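Local coordinates for protein transcobalamin-1 (Homo sapiens, PDB 4KKI) that binds vitamin B12 and related corrinoids, the former with femtomolar affinity, and shields the vitamin from the acid of the stomach during its transport, at residues 142-147 with 167-172; 175-178 with 182-185. All blocks are in the same frame, centred on the assembly; numbering follows the deposited sequence.

Contact 1 of 2, residues 142-147 with 167-172; sequences TNYYQL and VNHFTP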
loop_
_atom_site.group_PDB
_atom_site.type_symbol
_atom_site.label_atom_id
_atom_site.label_comp_id
_atom_site.label_asym_id
_atom_site.label_seq_id
_atom_site.Cartn_x
_atom_site.Cartn_y
_atom_site.Cartn_z
ATOM N N THR A 142 8.084 -11.347 0.892
ATOM C CA THR A 142 6.822 -10.623 0.836
ATOM C C THR A 142 6.417 -10.311 -0.605
ATOM O O THR A 142 5.762 -11.118 -1.261
ATOM C CB THR A 142 6.882 -9.319 1.651
ATOM O OG1 THR A 142 7.905 -8.466 1.122
ATOM C CG2 THR A 142 7.186 -9.620 3.113
ATOM N N ASN A 143 6.815 -9.140 -1.094
ATOM C CA ASN A 143 6.418 -8.696 -2.424
ATOM C C ASN A 143 7.287 -7.532 -2.897
ATOM O O ASN A 143 8.151 -7.060 -2.159
ATOM C CB ASN A 143 4.948 -8.284 -2.417
ATOM C CG ASN A 143 4.632 -7.298 -1.315
ATOM O OD1 ASN A 143 5.036 -6.139 -1.376
ATOM N ND2 ASN A 143 3.915 -7.753 -0.295
ATOM N N TYR A 144 7.054 -7.066 -4.121
ATOM C CA TYR A 144 7.863 -5.983 -4.677
ATOM C C TYR A 144 7.457 -4.607 -4.158
ATOM O O TYR A 144 8.244 -3.664 -4.206
ATOM C CB TYR A 144 7.839 -6.001 -6.207
ATOM C CG TYR A 144 9.008 -6.726 -6.831
ATOM C CD1 TYR A 144 9.630 -7.783 -6.176
ATOM C CD2 TYR A 144 9.499 -6.341 -8.070
ATOM C CE1 TYR A 144 10.702 -8.446 -6.749
ATOM C CE2 TYR A 144 10.570 -6.992 -8.647
ATOM C CZ TYR A 144 11.169 -8.043 -7.984
ATOM O OH TYR A 144 12.238 -8.688 -8.563
ATOM N N TYR A 145 6.227 -4.494 -3.672
ATOM C CA TYR A 145 5.779 -3.268 -3.032
ATOM C C TYR A 145 6.637 -2.997 -1.796
ATOM O O TYR A 145 7.122 -1.882 -1.597
ATOM C CB TYR A 145 4.302 -3.381 -2.658
ATOM C CG TYR A 145 3.697 -2.131 -2.068
ATOM C CD1 TYR A 145 3.152 -1.147 -2.884
ATOM C CD2 TYR A 145 3.651 -1.944 -0.692
ATOM C CE1 TYR A 145 2.589 -0.005 -2.347
ATOM C CE2 TYR A 145 3.090 -0.807 -0.146
ATOM C CZ TYR A 145 2.561 0.160 -0.976
ATOM O OH TYR A 145 2.002 1.291 -0.430
ATOM N N GLN A 146 6.840 -4.028 -0.981
ATOM C CA GLN A 146 7.688 -3.910 0.201
ATOM C C GLN A 146 9.155 -3.786 -0.190
ATOM O O GLN A 146 9.911 -3.036 0.430
ATOM C CB GLN A 146 7.490 -5.101 1.142
ATOM C CG GLN A 146 6.083 -5.206 1.706
ATOM C CD GLN A 146 6.001 -6.106 2.923
ATOM O OE1 GLN A 146 6.995 -6.328 3.614
ATOM N NE2 GLN A 146 4.811 -6.627 3.191
ATOM N N LEU A 147 9.550 -4.517 -1.227
ATOM C CA LEU A 147 10.913 -4.448 -1.734
ATOM C C LEU A 147 11.237 -3.025 -2.169
ATOM O O LEU A 147 12.359 -2.547 -1.986
ATOM C CB LEU A 147 11.096 -5.405 -2.911
ATOM C CG LEU A 147 12.534 -5.827 -3.208
ATOM C CD1 LEU A 147 13.041 -6.768 -2.125
ATOM C CD2 LEU A 147 12.634 -6.474 -4.575
ATOM N N VAL A 167 19.177 -2.848 -9.998
ATOM C CA VAL A 167 19.140 -2.998 -11.449
ATOM C C VAL A 167 18.776 -4.429 -11.838
ATOM O O VAL A 167 18.055 -4.663 -12.810
ATOM C CB VAL A 167 20.500 -2.619 -12.080
ATOM C CG1 VAL A 167 20.491 -2.864 -13.583
ATOM C CG2 VAL A 167 20.836 -1.168 -11.780
ATOM N N ASN A 168 19.265 -5.386 -11.056
ATOM C CA ASN A 168 19.035 -6.796 -11.338
ATOM C C ASN A 168 17.582 -7.228 -11.131
ATOM O O ASN A 168 17.042 -7.998 -11.923
ATOM C CB ASN A 168 19.968 -7.663 -10.487
ATOM C CG ASN A 168 20.314 -8.979 -11.155
ATOM O OD1 ASN A 168 21.486 -9.285 -11.375
ATOM N ND2 ASN A 168 19.295 -9.768 -11.479
ATOM N N HIS A 169 16.948 -6.722 -10.077
ATOM C CA HIS A 169 15.635 -7.227 -9.677
ATOM C C HIS A 169 14.440 -6.353 -10.065
ATOM O O HIS A 169 13.320 -6.851 -10.182
ATOM C CB HIS A 169 15.605 -7.503 -8.170
ATOM C CG HIS A 169 16.541 -8.589 -7.740
ATOM N ND1 HIS A 169 16.300 -9.922 -7.991
ATOM C CD2 HIS A 169 17.720 -8.539 -7.074
ATOM C CE1 HIS A 169 17.289 -10.648 -7.500
ATOM N NE2 HIS A 169 18.162 -9.832 -6.937
ATOM N N PHE A 170 14.668 -5.059 -10.268
ATOM C CA PHE A 170 13.561 -4.129 -10.488
ATOM C C PHE A 170 13.169 -3.931 -11.953
ATOM O O PHE A 170 12.442 -2.992 -12.279
ATOM C CB PHE A 170 13.844 -2.780 -9.821
ATOM C CG PHE A 170 13.561 -2.765 -8.344
ATOM C CD1 PHE A 170 14.454 -3.332 -7.448
ATOM C CD2 PHE A 170 12.401 -2.185 -7.854
ATOM C CE1 PHE A 170 14.195 -3.321 -6.088
ATOM C CE2 PHE A 170 12.137 -2.172 -6.496
ATOM C CZ PHE A 170 13.035 -2.741 -5.611
ATOM N N THR A 171 13.646 -4.815 -12.824
ATOM C CA THR A 171 13.277 -4.786 -14.238
ATOM C C THR A 171 11.760 -4.834 -14.408
ATOM O O THR A 171 11.099 -5.709 -13.853
ATOM C CB THR A 171 13.883 -5.979 -14.992
ATOM O OG1 THR A 171 15.163 -6.301 -14.436
ATOM C CG2 THR A 171 14.034 -5.656 -16.473
ATOM N N PRO A 172 11.207 -3.892 -15.185
ATOM C CA PRO A 172 9.759 -3.745 -15.382
ATOM C C PRO A 172 9.066 -5.008 -15.896
ATOM O O PRO A 172 7.848 -5.127 -15.764
ATOM C CB PRO A 172 9.666 -2.636 -16.433
ATOM C CG PRO A 172 10.908 -1.847 -16.247
ATOM C CD PRO A 172 11.962 -2.849 -15.896
#
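Tyr144 and Phe170 mark the closest approach of the two backbones, their CA atoms 8.3 Å apart, so side chains must bridge the gap between the opening turn of helix 144-156 and the end of helix 163-169. The first helix is started by Asn143, the N-cap, whose OD1 accepts the amide hydrogen of Gln146 N at 2.8 Å; in the second, Phe170 is the first residue to leave helical geometry. A single hydrogen bond spans the contact: the phenol of Tyr144 donates it from OH to His169 O at 2.7 Å, reaching that carbonyl oxygen at a C=O...donor angle of 126° and tilted out of its plane. The same oxygen lies at the edge of the tyrosine ring, 3.2 Å from Tyr144 CE2. Beside this bond, Leu147 CG stands anti to the backbone N (chi1 -158°), which carries CD2 to Phe170 CE1 at 3.8 Å, while Leu147 O sits in the plane of the phenylalanine ring, 3.7 Å from Phe170 CZ. The rings of Tyr144 and Phe170 are nearly parallel but slid apart and barely overlap. A leucine in place of Tyr144 would probably leave His169 O without this donor and open a gap beside Met133 of helix 118-135. In the alpha6-alpha6 barrel this is a junction between consecutive helices at the edge of the cobalamin site, to which residues 142-146 themselves belong: Asn143 ND2 and Gln146 NE2, on the capped turn, each donate a hydrogen bond to the bound cyanocobalamin.

Contact 2 of 2, residues 175-178 with 182-185; sequences KNYY and QFSV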
loop_
_atom_site.group_PDB
_atom_site.type_symbol
_atom_site.label_atom_id
_atom_site.label_comp_id
_atom_site.label_asym_id
_atom_site.label_seq_id
_atom_site.Cartn_x
_atom_site.Cartn_y
_atom_site.Cartn_z
ATOM N N LYS A 175 8.065 -10.602 -13.047
ATOM C CA LYS A 175 6.721 -11.107 -12.782
ATOM C C LYS A 175 6.085 -10.501 -11.533
ATOM O O LYS A 175 4.861 -10.424 -11.429
ATOM C CB LYS A 175 6.744 -12.634 -12.664
ATOM C CG LYS A 175 7.660 -13.159 -11.570
ATOM C CD LYS A 175 7.591 -14.675 -11.463
ATOM C CE LYS A 175 8.478 -15.188 -10.339
ATOM N NZ LYS A 175 8.400 -16.669 -10.195
ATOM N N ASN A 176 6.916 -10.064 -10.593
ATOM C CA ASN A 176 6.422 -9.563 -9.314
ATOM C C ASN A 176 5.705 -8.222 -9.401
ATOM O O ASN A 176 5.157 -7.738 -8.410
ATOM C CB ASN A 176 7.555 -9.489 -8.291
ATOM C CG ASN A 176 8.048 -10.856 -7.875
ATOM O OD1 ASN A 176 7.417 -11.534 -7.067
ATOM N ND2 ASN A 176 9.185 -11.270 -8.425
ATOM N N TYR A 177 5.713 -7.623 -10.587
ATOM C CA TYR A 177 4.978 -6.389 -10.821
ATOM C C TYR A 177 3.530 -6.697 -11.178
ATOM O O TYR A 177 2.701 -5.793 -11.281
ATOM C CB TYR A 177 5.620 -5.586 -11.953
ATOM C CG TYR A 177 6.853 -4.805 -11.554
ATOM C CD1 TYR A 177 6.755 -3.673 -10.756
ATOM C CD2 TYR A 177 8.112 -5.186 -12.000
ATOM C CE1 TYR A 177 7.880 -2.948 -10.400
ATOM C CE2 TYR A 177 9.241 -4.468 -11.649
ATOM C CZ TYR A 177 9.119 -3.351 -10.851
ATOM O OH TYR A 177 10.245 -2.639 -10.505
ATOM N N TYR A 178 3.232 -7.980 -11.363
ATOM C CA TYR A 178 1.920 -8.401 -11.843
ATOM C C TYR A 178 1.250 -9.408 -10.912
ATOM O O TYR A 178 1.887 -10.339 -10.421
ATOM C CB TYR A 178 2.038 -8.997 -13.249
ATOM C CG TYR A 178 2.751 -8.098 -14.235
ATOM C CD1 TYR A 178 4.133 -8.145 -14.372
ATOM C CD2 TYR A 178 2.045 -7.201 -15.025
ATOM C CE1 TYR A 178 4.790 -7.323 -15.268
ATOM C CE2 TYR A 178 2.694 -6.375 -15.924
ATOM C CZ TYR A 178 4.067 -6.441 -16.040
ATOM O OH TYR A 178 4.722 -5.624 -16.931
ATOM N N GLN A 182 -2.895 -8.703 -14.316
ATOM C CA GLN A 182 -3.024 -7.302 -13.941
ATOM C C GLN A 182 -1.722 -6.703 -13.414
ATOM O O GLN A 182 -1.148 -7.195 -12.442
ATOM C CB GLN A 182 -4.132 -7.134 -12.898
ATOM C CG GLN A 182 -4.287 -5.714 -12.378
ATOM C CD GLN A 182 -4.697 -4.736 -13.461
ATOM O OE1 GLN A 182 -5.491 -5.065 -14.344
ATOM N NE2 GLN A 182 -4.152 -3.526 -13.403
ATOM N N PHE A 183 -1.265 -5.633 -14.040
ATOM C CA PHE A 183 -0.117 -4.906 -13.538
ATOM C C PHE A 183 -0.509 -4.222 -12.237
ATOM O O PHE A 183 -1.516 -3.542 -12.171
ATOM C CB PHE A 183 0.343 -3.885 -14.570
ATOM C CG PHE A 183 1.346 -2.896 -14.055
ATOM C CD1 PHE A 183 2.675 -3.238 -13.927
ATOM C CD2 PHE A 183 0.961 -1.615 -13.722
ATOM C CE1 PHE A 183 3.597 -2.328 -13.470
ATOM C CE2 PHE A 183 1.877 -0.700 -13.264
ATOM C CZ PHE A 183 3.198 -1.054 -13.139
ATOM N N SER A 184 0.284 -4.431 -11.198
ATOM C CA SER A 184 0.032 -3.808 -9.903
ATOM C C SER A 184 0.508 -2.360 -9.900
ATOM O O SER A 184 1.708 -2.088 -9.802
ATOM C CB SER A 184 0.713 -4.593 -8.778
ATOM O OG SER A 184 0.519 -3.960 -7.523
ATOM N N VAL A 185 -0.439 -1.441 -9.999
ATOM C CA VAL A 185 -0.148 -0.020 -10.010
ATOM C C VAL A 185 0.555 0.405 -8.731
ATOM O O VAL A 185 1.513 1.154 -8.766
ATOM C CB VAL A 185 -1.440 0.793 -10.188
ATOM C CG1 VAL A 185 -1.173 2.282 -10.069
ATOM C CG2 VAL A 185 -2.078 0.465 -11.521
#
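Tyr178 and Phe183 face each other as an antiparallel, non-hydrogen-bonded pair, their CA atoms 4.4 Å apart, and both side chains leave on the same face of the small sheet. Tyr178 is the one to follow. Its CB passes Gln182 O at 3.7 Å, next to the CA-H...O contact that the backbone makes with the same oxygen. With CG anti to the carbonyl carbon (chi1 -53°), the ring crosses the phenylalanine at a slant: CD2 rests on Phe183 CA at 3.5 Å, and CE2, one atom further, meets both CB and CD1 of Phe183. CZ touches only the fringe of that ring, and the hydroxyl goes on beyond it to a hydrogen bond with Lys227 NZ of helix 213-229. The result is an offset edge-to-face pair, the edge of Phe183 toward the face of Tyr178, with the planes at 64°. The motif is a short two-stranded beta hairpin, strands 178-179 and 182-183, set between helices of the alpha domain. Between the two segments the backbones are joined by one nearly straight hydrogen bond, just outside the paired residues, from Ser184 N to Tyr177 O at 2.8 Å, and Ser184 CB also packs on that oxygen. Next to CD1 on the same rim, Phe183 CE1 reaches Tyr177 CB at 4.1 Å, so neighbouring atoms along one side of the phenylalanine meet two successive tyrosines. Gln182 points away from the first strand and folds back, its NE2 bonding to Phe183 O at 2.9 Å. Ser184 is the N-cap of helix 185-203, and its OG is hydrogen-bonded to the side-chain OG1 of Thr187.

Followed from the N terminus, the chain passes six helices before it reaches segment 142-147 and helix 144-156; 19 residues after that segment it turns back at 167-172, where contact 1 closes this largely helical excursion. Contact 2 opens a few residues later and closes after only three intervening residues, a tight hairpin that leads straight into helix 185-203. The two loops stand in series, neither nesting nor crossing, with centres about 10 Å apart. They nevertheless touch: Tyr177 OH probably hydrogen-bonds Phe170 O at 2.8 Å, and Tyr144 packs through CD1 on Asn176 CB. Together they join helices 144-156, 163-169 and 185-203 of the alpha domain beside the cobalamin pocket.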